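Long-range contacts in mannan endo-1,4-beta-mannosidase (Bacillus subtilis, PDB 3CBW), which hydrolyses internal beta-1,4-mannosidic linkages in mannan, galactomannan and glucomannan as a secreted endo-beta-mannanase of glycosyl hydrolase family 26: residues N96-M100 and E161-V167; L115-Q121 and R147-M151; H32-R36 and T341-E345. The protein carries 3 engineered substitutions. All blocks are in the same frame, centred on the assembly; numbering follows the deposited sequence.

Contact 1: residues N96-M100 and E161-V167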
loop_
_atom_site.group_PDB
_atom_site.type_symbol
_atom_site.label_atom_id
_atom_site.label_comp_id
_atom_site.label_asym_id
_atom_site.label_seq_id
_atom_site.Cartn_x
_atom_site.Cartn_y
_atom_site.Cartn_z
ATOM N N ASN A 96 -14.292 3.383 5.558
ATOM C CA ASN A 96 -14.494 4.212 4.366
ATOM C C ASN A 96 -14.818 5.667 4.653
ATOM O O ASN A 96 -14.260 6.554 4.026
ATOM C CB ASN A 96 -15.600 3.645 3.491
ATOM C CG ASN A 96 -15.115 2.572 2.544
ATOM O OD1 ASN A 96 -13.922 2.316 2.419
ATOM N ND2 ASN A 96 -16.052 1.952 1.845
ATOM N N GLY A 97 -15.739 5.924 5.579
ATOM C CA GLY A 97 -16.121 7.303 5.899
ATOM C C GLY A 97 -14.907 8.161 6.230
ATOM O O GLY A 97 -14.744 9.266 5.703
ATOM N N ASP A 98 -14.044 7.645 7.103
ATOM C CA ASP A 98 -12.826 8.341 7.503
ATOM C C ASP A 98 -11.848 8.523 6.348
ATOM O O ASP A 98 -11.169 9.549 6.265
ATOM C CB ASP A 98 -12.157 7.624 8.671
ATOM C CG ASP A 98 -12.868 7.880 9.991
ATOM O OD1 ASP A 98 -13.548 8.920 10.133
ATOM O OD2 ASP A 98 -12.748 7.037 10.897
ATOM N N LEU A 99 -11.788 7.545 5.449
ATOM C CA LEU A 99 -10.915 7.678 4.285
ATOM C C LEU A 99 -11.399 8.779 3.342
ATOM O O LEU A 99 -10.601 9.568 2.833
ATOM C CB LEU A 99 -10.819 6.351 3.550
ATOM C CG LEU A 99 -10.237 5.147 4.297
ATOM C CD1 LEU A 99 -10.185 3.939 3.386
ATOM C CD2 LEU A 99 -8.860 5.426 4.890
ATOM N N MET A 100 -12.706 8.820 3.104
ATOM C CA MET A 100 -13.291 9.872 2.276
ATOM C C MET A 100 -13.080 11.248 2.898
ATOM O O MET A 100 -12.711 12.201 2.211
ATOM C CB MET A 100 -14.779 9.602 2.059
ATOM C CG MET A 100 -15.069 8.287 1.328
ATOM S SD MET A 100 -16.820 7.887 1.032
ATOM C CE MET A 100 -17.557 9.172 2.061
ATOM N N GLU A 161 -17.909 2.732 -2.741
ATOM C CA GLU A 161 -18.369 3.835 -1.904
ATOM C C GLU A 161 -17.439 5.052 -2.047
ATOM O O GLU A 161 -17.886 6.193 -2.146
ATOM C CB GLU A 161 -18.479 3.401 -0.446
ATOM C CG GLU A 161 -19.078 4.483 0.423
ATOM C CD GLU A 161 -19.199 4.103 1.881
ATOM O OE1 GLU A 161 -18.738 3.003 2.288
ATOM O OE2 GLU A 161 -19.759 4.939 2.618
ATOM N N LEU A 162 -16.135 4.800 -2.093
ATOM C CA LEU A 162 -15.155 5.872 -2.264
ATOM C C LEU A 162 -15.213 6.443 -3.679
ATOM O O LEU A 162 -15.133 7.659 -3.862
ATOM C CB LEU A 162 -13.742 5.362 -1.935
ATOM C CG LEU A 162 -13.614 4.657 -0.572
ATOM C CD1 LEU A 162 -12.296 3.917 -0.462
ATOM C CD2 LEU A 162 -13.796 5.598 0.581
ATOM N N GLU A 163 -15.392 5.579 -4.675
ATOM C CA GLU A 163 -15.474 6.023 -6.060
ATOM C C GLU A 163 -16.650 6.969 -6.285
ATOM O O GLU A 163 -16.555 7.909 -7.077
ATOM C CB GLU A 163 -15.582 4.818 -6.981
ATOM C CG GLU A 163 -15.401 5.181 -8.438
ATOM C CD GLU A 163 -15.751 4.067 -9.366
ATOM O OE1 GLU A 163 -16.381 3.089 -8.910
ATOM O OE2 GLU A 163 -15.371 4.167 -10.549
ATOM N N ASN A 164 -17.753 6.722 -5.577
ATOM C CA ASN A 164 -18.961 7.554 -5.699
ATOM C C ASN A 164 -18.743 8.998 -5.272
ATOM O O ASN A 164 -19.500 9.892 -5.677
ATOM C CB ASN A 164 -20.112 6.946 -4.897
ATOM C CG ASN A 164 -20.656 5.676 -5.525
ATOM O OD1 ASN A 164 -20.395 5.386 -6.688
ATOM N ND2 ASN A 164 -21.433 4.918 -4.758
ATOM N N GLN A 165 -17.712 9.232 -4.466
ATOM C CA GLN A 165 -17.342 10.597 -4.087
ATOM C C GLN A 165 -16.075 11.065 -4.810
ATOM O O GLN A 165 -15.491 12.089 -4.444
ATOM C CB GLN A 165 -17.158 10.703 -2.574
ATOM C CG GLN A 165 -18.421 10.489 -1.771
ATOM C CD GLN A 165 -19.197 11.771 -1.602
ATOM O OE1 GLN A 165 -19.899 12.206 -2.513
ATOM N NE2 GLN A 165 -19.065 12.395 -0.432
ATOM N N GLY A 166 -15.639 10.304 -5.813
ATOM C CA GLY A 166 -14.468 10.693 -6.607
ATOM C C GLY A 166 -13.145 10.654 -5.845
ATOM O O GLY A 166 -12.214 11.377 -6.194
ATOM N N VAL A 167 -13.057 9.820 -4.809
ATOM C CA VAL A 167 -11.872 9.774 -3.953
ATOM C C VAL A 167 -10.827 8.814 -4.530
ATOM O O VAL A 167 -11.093 7.613 -4.634
ATOM C CB VAL A 167 -12.263 9.303 -2.548
ATOM C CG1 VAL A 167 -11.034 9.120 -1.662
ATOM C CG2 VAL A 167 -13.257 10.286 -1.923
#

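Contact 2: residues L115-Q121 and R147-M151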
loop_
_atom_site.group_PDB
_atom_site.type_symbol
_atom_site.label_atom_id
_atom_site.label_comp_id
_atom_site.label_asym_id
_atom_site.label_seq_id
_atom_site.Cartn_x
_atom_site.Cartn_y
_atom_site.Cartn_z
ATOM N N LEU A 115 -5.640 -10.589 3.366
ATOM C CA LEU A 115 -6.684 -11.504 2.923
ATOM C C LEU A 115 -6.633 -12.841 3.623
ATOM O O LEU A 115 -5.567 -13.457 3.728
ATOM C CB LEU A 115 -6.566 -11.771 1.427
ATOM C CG LEU A 115 -6.832 -10.628 0.452
ATOM C CD1 LEU A 115 -6.526 -11.119 -0.969
ATOM C CD2 LEU A 115 -8.279 -10.158 0.570
ATOM N N ALA A 116 -7.802 -13.304 4.060
ATOM C CA ALA A 116 -7.962 -14.700 4.455
ATOM C C ALA A 116 -7.602 -15.593 3.274
ATOM O O ALA A 116 -7.604 -15.154 2.114
ATOM C CB ALA A 116 -9.381 -14.955 4.928
ATOM N N ASN A 117 -7.300 -16.851 3.583
ATOM C CA ASN A 117 -6.738 -17.800 2.641
ATOM C C ASN A 117 -7.837 -18.673 2.054
ATOM O O ASN A 117 -8.383 -19.538 2.746
ATOM C CB ASN A 117 -5.738 -18.661 3.406
ATOM C CG ASN A 117 -4.983 -19.632 2.543
ATOM O OD1 ASN A 117 -5.366 -19.936 1.414
ATOM N ND2 ASN A 117 -3.882 -20.151 3.096
ATOM N N PRO A 118 -8.157 -18.470 0.767
ATOM C CA PRO A 118 -9.281 -19.207 0.178
ATOM C C PRO A 118 -8.994 -20.687 -0.098
ATOM O O PRO A 118 -9.880 -21.398 -0.560
ATOM C CB PRO A 118 -9.575 -18.427 -1.104
ATOM C CG PRO A 118 -8.268 -17.827 -1.487
ATOM C CD PRO A 118 -7.532 -17.550 -0.205
ATOM N N ALA A 119 -7.788 -21.162 0.203
ATOM C CA ALA A 119 -7.550 -22.611 0.207
ATOM C C ALA A 119 -8.255 -23.271 1.391
ATOM O O ALA A 119 -8.391 -24.500 1.431
ATOM C CB ALA A 119 -6.053 -22.920 0.228
ATOM N N PHE A 120 -8.700 -22.458 2.347
ATOM C CA PHE A 120 -9.367 -22.907 3.565
ATOM C C PHE A 120 -10.766 -22.316 3.657
ATOM O O PHE A 120 -11.105 -21.373 2.940
ATOM C CB PHE A 120 -8.560 -22.478 4.798
ATOM C CG PHE A 120 -7.240 -23.172 4.928
ATOM C CD1 PHE A 120 -7.128 -24.333 5.692
ATOM C CD2 PHE A 120 -6.106 -22.673 4.295
ATOM C CE1 PHE A 120 -5.900 -24.986 5.823
ATOM C CE2 PHE A 120 -4.879 -23.310 4.407
ATOM C CZ PHE A 120 -4.772 -24.477 5.177
ATOM N N GLN A 121 -11.577 -22.865 4.553
ATOM C CA GLN A 121 -12.929 -22.375 4.752
ATOM C C GLN A 121 -12.938 -20.893 5.150
ATOM O O GLN A 121 -13.798 -20.127 4.714
ATOM C CB GLN A 121 -13.640 -23.240 5.800
ATOM C CG GLN A 121 -15.061 -22.804 6.121
ATOM C CD GLN A 121 -15.128 -21.689 7.150
ATOM O OE1 GLN A 121 -14.264 -21.578 8.027
ATOM N NE2 GLN A 121 -16.157 -20.854 7.048
ATOM N N ARG A 147 -14.411 -18.726 -3.174
ATOM C CA ARG A 147 -14.080 -18.042 -1.919
ATOM C C ARG A 147 -13.302 -16.764 -2.208
ATOM O O ARG A 147 -13.587 -15.706 -1.630
ATOM C CB ARG A 147 -13.255 -18.953 -1.015
ATOM C CG ARG A 147 -14.040 -20.049 -0.320
ATOM C CD ARG A 147 -13.036 -20.932 0.387
ATOM N NE ARG A 147 -13.622 -22.158 0.914
ATOM C CZ ARG A 147 -13.006 -23.335 0.946
ATOM N NH1 ARG A 147 -11.779 -23.490 0.448
ATOM N NH2 ARG A 147 -13.650 -24.382 1.450
ATOM N N LEU A 148 -12.333 -16.853 -3.114
ATOM C CA LEU A 148 -11.599 -15.642 -3.501
ATOM C C LEU A 148 -12.558 -14.576 -4.035
ATOM O O LEU A 148 -12.557 -13.426 -3.573
ATOM C CB LEU A 148 -10.512 -15.939 -4.537
ATOM C CG LEU A 148 -9.770 -14.699 -5.064
ATOM C CD1 LEU A 148 -8.989 -13.975 -3.955
ATOM C CD2 LEU A 148 -8.845 -15.090 -6.194
ATOM N N ASN A 149 -13.416 -14.967 -4.976
ATOM C CA ASN A 149 -14.335 -14.014 -5.576
ATOM C C ASN A 149 -15.343 -13.417 -4.601
ATOM O O ASN A 149 -15.699 -12.250 -4.731
ATOM C CB ASN A 149 -15.000 -14.616 -6.809
ATOM C CG ASN A 149 -14.045 -14.717 -7.978
ATOM O OD1 ASN A 149 -13.082 -13.947 -8.075
ATOM N ND2 ASN A 149 -14.309 -15.654 -8.879
ATOM N N ALA A 150 -15.755 -14.187 -3.593
ATOM C CA ALA A 150 -16.624 -13.660 -2.541
ATOM C C ALA A 150 -15.945 -12.533 -1.763
ATOM O O ALA A 150 -16.564 -11.511 -1.441
ATOM C CB ALA A 150 -17.075 -14.767 -1.594
ATOM N N MET A 151 -14.666 -12.716 -1.453
ATOM C CA MET A 151 -13.896 -11.645 -0.808
ATOM C C MET A 151 -13.754 -10.435 -1.726
ATOM O O MET A 151 -13.959 -9.296 -1.312
ATOM C CB MET A 151 -12.506 -12.140 -0.400
ATOM C CG MET A 151 -12.480 -13.186 0.742
ATOM S SD MET A 151 -10.799 -13.569 1.445
ATOM C CE MET A 151 -9.975 -14.223 -0.023
#

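Contact 3: residues H32-R36 and T341-E345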
loop_
_atom_site.group_PDB
_atom_site.type_symbol
_atom_site.label_atom_id
_atom_site.label_comp_id
_atom_site.label_asym_id
_atom_site.label_seq_id
_atom_site.Cartn_x
_atom_site.Cartn_y
_atom_site.Cartn_z
ATOM N N HIS A 32 5.488 13.419 -10.375
ATOM C CA HIS A 32 6.400 14.549 -10.566
ATOM C C HIS A 32 7.033 15.096 -9.287
ATOM O O HIS A 32 7.872 16.006 -9.355
ATOM C CB HIS A 32 5.701 15.682 -11.317
ATOM C CG HIS A 32 5.537 15.427 -12.780
ATOM N ND1 HIS A 32 4.524 14.651 -13.294
ATOM C CD2 HIS A 32 6.250 15.872 -13.842
ATOM C CE1 HIS A 32 4.624 14.619 -14.611
ATOM N NE2 HIS A 32 5.663 15.355 -14.968
ATOM N N LEU A 33 6.665 14.560 -8.124
ATOM C CA LEU A 33 7.200 15.086 -6.867
ATOM C C LEU A 33 8.735 15.134 -6.791
ATOM O O LEU A 33 9.271 16.116 -6.278
ATOM C CB LEU A 33 6.623 14.333 -5.664
ATOM C CG LEU A 33 5.139 14.617 -5.389
ATOM C CD1 LEU A 33 4.598 13.637 -4.371
ATOM C CD2 LEU A 33 4.905 16.069 -4.921
ATOM N N PRO A 34 9.451 14.092 -7.274
ATOM C CA PRO A 34 10.920 14.154 -7.130
ATOM C C PRO A 34 11.617 15.260 -7.927
ATOM O O PRO A 34 12.814 15.478 -7.740
ATOM C CB PRO A 34 11.372 12.773 -7.621
ATOM C CG PRO A 34 10.158 11.890 -7.425
ATOM C CD PRO A 34 9.038 12.796 -7.845
ATOM N N ASN A 35 10.890 15.956 -8.796
ATOM C CA ASN A 35 11.454 17.113 -9.504
ATOM C C ASN A 35 11.484 18.383 -8.660
ATOM O O ASN A 35 12.120 19.366 -9.040
ATOM C CB ASN A 35 10.683 17.371 -10.794
ATOM C CG ASN A 35 10.739 16.200 -11.752
ATOM O OD1 ASN A 35 11.697 15.427 -11.762
ATOM N ND2 ASN A 35 9.708 16.063 -12.569
ATOM N N ARG A 36 10.797 18.371 -7.523
ATOM C CA ARG A 36 10.757 19.523 -6.629
ATOM C C ARG A 36 12.036 19.620 -5.818
ATOM O O ARG A 36 12.804 18.658 -5.742
ATOM C CB ARG A 36 9.573 19.417 -5.668
ATOM C CG ARG A 36 8.214 19.469 -6.328
ATOM C CD ARG A 36 7.155 19.215 -5.285
ATOM N NE ARG A 36 5.835 19.598 -5.774
ATOM C CZ ARG A 36 4.795 19.834 -4.985
ATOM N NH1 ARG A 36 4.905 19.686 -3.666
ATOM N NH2 ARG A 36 3.634 20.205 -5.516
ATOM N N THR A 341 -0.973 22.194 -5.837
ATOM C CA THR A 341 0.423 22.621 -5.689
ATOM C C THR A 341 1.225 22.171 -6.923
ATOM O O THR A 341 0.824 21.231 -7.616
ATOM C CB THR A 341 1.067 22.121 -4.385
ATOM O OG1 THR A 341 1.021 20.686 -4.353
ATOM C CG2 THR A 341 0.360 22.707 -3.147
ATOM N N PRO A 342 2.336 22.866 -7.230
ATOM C CA PRO A 342 2.990 22.735 -8.529
ATOM C C PRO A 342 3.403 21.348 -8.984
ATOM O O PRO A 342 3.895 20.518 -8.196
ATOM C CB PRO A 342 4.236 23.614 -8.384
ATOM C CG PRO A 342 3.837 24.646 -7.398
ATOM C CD PRO A 342 3.005 23.886 -6.400
ATOM N N ILE A 343 3.182 21.107 -10.266
ATOM C CA ILE A 343 3.767 19.979 -10.952
ATOM C C ILE A 343 5.017 20.503 -11.647
ATOM O O ILE A 343 4.932 21.322 -12.573
ATOM C CB ILE A 343 2.770 19.350 -11.947
ATOM C CG1 ILE A 343 1.578 18.759 -11.178
ATOM C CG2 ILE A 343 3.455 18.292 -12.809
ATOM C CD1 ILE A 343 0.434 18.222 -12.040
ATOM N N VAL A 344 6.177 20.063 -11.167
ATOM C CA VAL A 344 7.461 20.478 -11.722
ATOM C C VAL A 344 7.923 19.413 -12.717
ATOM O O VAL A 344 7.903 18.220 -12.407
ATOM C CB VAL A 344 8.527 20.660 -10.603
ATOM C CG1 VAL A 344 9.862 21.132 -11.190
ATOM C CG2 VAL A 344 8.045 21.632 -9.523
ATOM N N GLU A 345 8.342 19.845 -13.909
ATOM C CA GLU A 345 8.899 18.932 -14.923
ATOM C C GLU A 345 10.413 18.763 -14.801
ATOM O O GLU A 345 11.072 19.465 -14.028
ATOM C CB GLU A 345 8.546 19.409 -16.335
ATOM C CG GLU A 345 7.055 19.605 -16.594
ATOM C CD GLU A 345 6.247 18.305 -16.586
ATOM O OE1 GLU A 345 6.806 17.215 -16.856
ATOM O OE2 GLU A 345 5.033 18.394 -16.314
HETATM O O HOH W 1 6.293 18.349 -8.868
#

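Contact 1: residues N96-M100 and E161-V167
The amide of Asn96 and the carboxylate of Glu161 meet with their planes turned 77° apart. Asn96 ND2 donates to Glu161 OE1 at 2.9 Å along a nearly straight N-H...O line of 169°. The carboxylate oxygen lies in the amide plane, at the edge of that group, whereas the N-H comes down on OE1 from above the carboxylate plane. Glu161 gets there with CG anti to its backbone N (chi1 -175°) and a fully extended chain beyond, which carries the acid out along the flank of the other helix. The amide is held at both ends, since ND2 also donates to Gly158 O, one turn earlier on the helix of Glu161, and OD1 is hydrogen-bonded to Tyr77 OH. These partners fix the rotation of this buried amide and satisfy both its polar atoms.

Beside this polar pair the packing is largely apolar. Leu162 pushes its branched end between Asn96 and Met100, with CD1 in van der Waals contact with Asn96 OD1 at 3.7 Å and CD2 4.3 Å from Leu99 CB. The Met100 chain bends at its thioether, and its CE reaches Gln165 CG at 4.1 Å. Val167 CG2 packs against Met100 CG at 4.2 Å. The helix ends in a Schellman motif, in which Val167 N and Gly166 N bond back to Leu162 O and Glu163 O, with Gly166 as the C-prime residue of positive phi; Val167 then points its CB toward the other helix.

The contact thus joins the start of helix 96-104 to the end of helix 143-163, two helices packed on the outside of the TIM barrel. Beneath them, Leu99 touches Pro109 and Ile111 of strand 108-114, Leu162 touches Ile111 and Val167 touches Pro109, while Leu99 and Leu162 also meet Cys75 and Tyr77 of strand 72-79, respectively.

Contact 2: residues L115-Q121 and R147-M151
In the TIM barrel of this family 26 enzyme, the loop that leaves strand 108-114 folds back over helix 143-163, and Pro118 and Arg147 meet where the two come closest. The loop follows directly on His114, a substrate-binding residue by similarity, so its first residues lie near the probable active site. Arg147 NH1 donates to Pro118 O at 3.0 Å with an N-H...O angle of 164°. The oxygen sits at the edge of the guanidinium, in its plane, while the N-H approaches from above the plane of the carbonyl. An Arg147 chain extended from CG to NE spans the distance, running alongside the loop. Over one face of the guanidinium lies Phe120 O, displaced toward the rim, and Gln121 N stands above its centre. Phe120 O is 3.2 Å from Arg147 CD, but its angles to NE and NH1 are too poor for hydrogen bonds.

The backbone around Pro118 O is folded into a type I turn from Asn117 to Phe120. Asn117 OD1 accepts from Ala119 N at 3.0 Å, an Asx turn that braces the same bend from within.

Closer to the barrel the contact becomes mostly apolar. Pro118 CB packs 3.7 Å from Arg147 CB, and Pro118 CG lies 4.2 Å from Leu148 CB. Met151, bent at chi3 (-61°), brings CE against the carbonyl of Ala116, 3.3 Å from its O, and to 4.1 Å from Pro118 CD. Met151 SD lies 4.0 Å from Ala116 CB and also faces Leu115 CD2.

Pro118 and Leu148 share a neighbour in Ile137 of helix 131-138. Leu148 further touches Leu203 and Lys206 of helix 194-214, while Trp183, from a loop, touches Pro118 and donates through NE1 to Leu115 O.

Contact 3: residues H32-R36 and T341-E345
The turn at 32-36, with a 3-10 segment at 33-35, lies beside the irregular C-terminal strip 341-345, and the backbones come nearest at Asn35 and Val344, whose CA atoms are 5.7 Å apart. Arg36 reaches along the strip with its chain extended from CG to NE. Its NH2 donates to Pro342 O at 2.7 Å and to Thr341 OG1 at 2.9 Å. Both oxygens lie at the edge of the guanidinium, near its plane, and NE adds a weak bond to Pro342 O. Two bonds from one nitrogen, together with NH1 donating to Asn39 O, hold the flat group against rotation. Leu33 CD2 lies over one of its faces. Thr341 OG1 is itself hydrogen-bonded to Ile334 O.

The joint belongs to the periphery of the TIM barrel, where the chain leaving helix 21-32 meets the last modelled residues. Asn35 ND2 donates to Val344 O at 2.8 Å, with the oxygen in the amide plane and an N-H...O angle of 165°. The imidazole of His32 is met on one face by Ile343 CG2, a CH-pi contact 3.8 Å from the ring centroid.

At the edge of the ring, His32 NE2 donates to Glu345 OE1 at 2.9 Å in a His-carboxylate bond bent to 131°. The N-H meets OE1 from above the steeply turned carboxylate plane, and OE1 also accepts from His10 N. Glu345 folds back by a bend at chi2 (-67°), bringing its acid to the ring although its CB points away. His32 ND1 is bonded to Asn28 O; acceptors at both ring nitrogens would favour a positively charged ring. Between the segments a water accepts from Val344 N at 2.9 Å and bonds weakly to His32 O and Pro342 O.

Overall arrangement
Contacts 1 and 2 both use helix 143-163, and the centres of the two contacts lie about 25 Å apart: contact 1 holds its C-terminal end to helix 96-104, and contact 2 packs an earlier part against the loop after strand 108-114. Both are partly buried and combine one side-chain hydrogen bond with apolar packing, though the acceptor is a carboxylate in the first and a backbone carbonyl in the second. Contact 3 lies at the surface, on the opposite side of the chain's centre from contact 2, and is mainly polar, with arginine, asparagine and histidine donors. Along the chain, contact 2 is nested inside the loop closed by contact 1, and both inside that closed by contact 3.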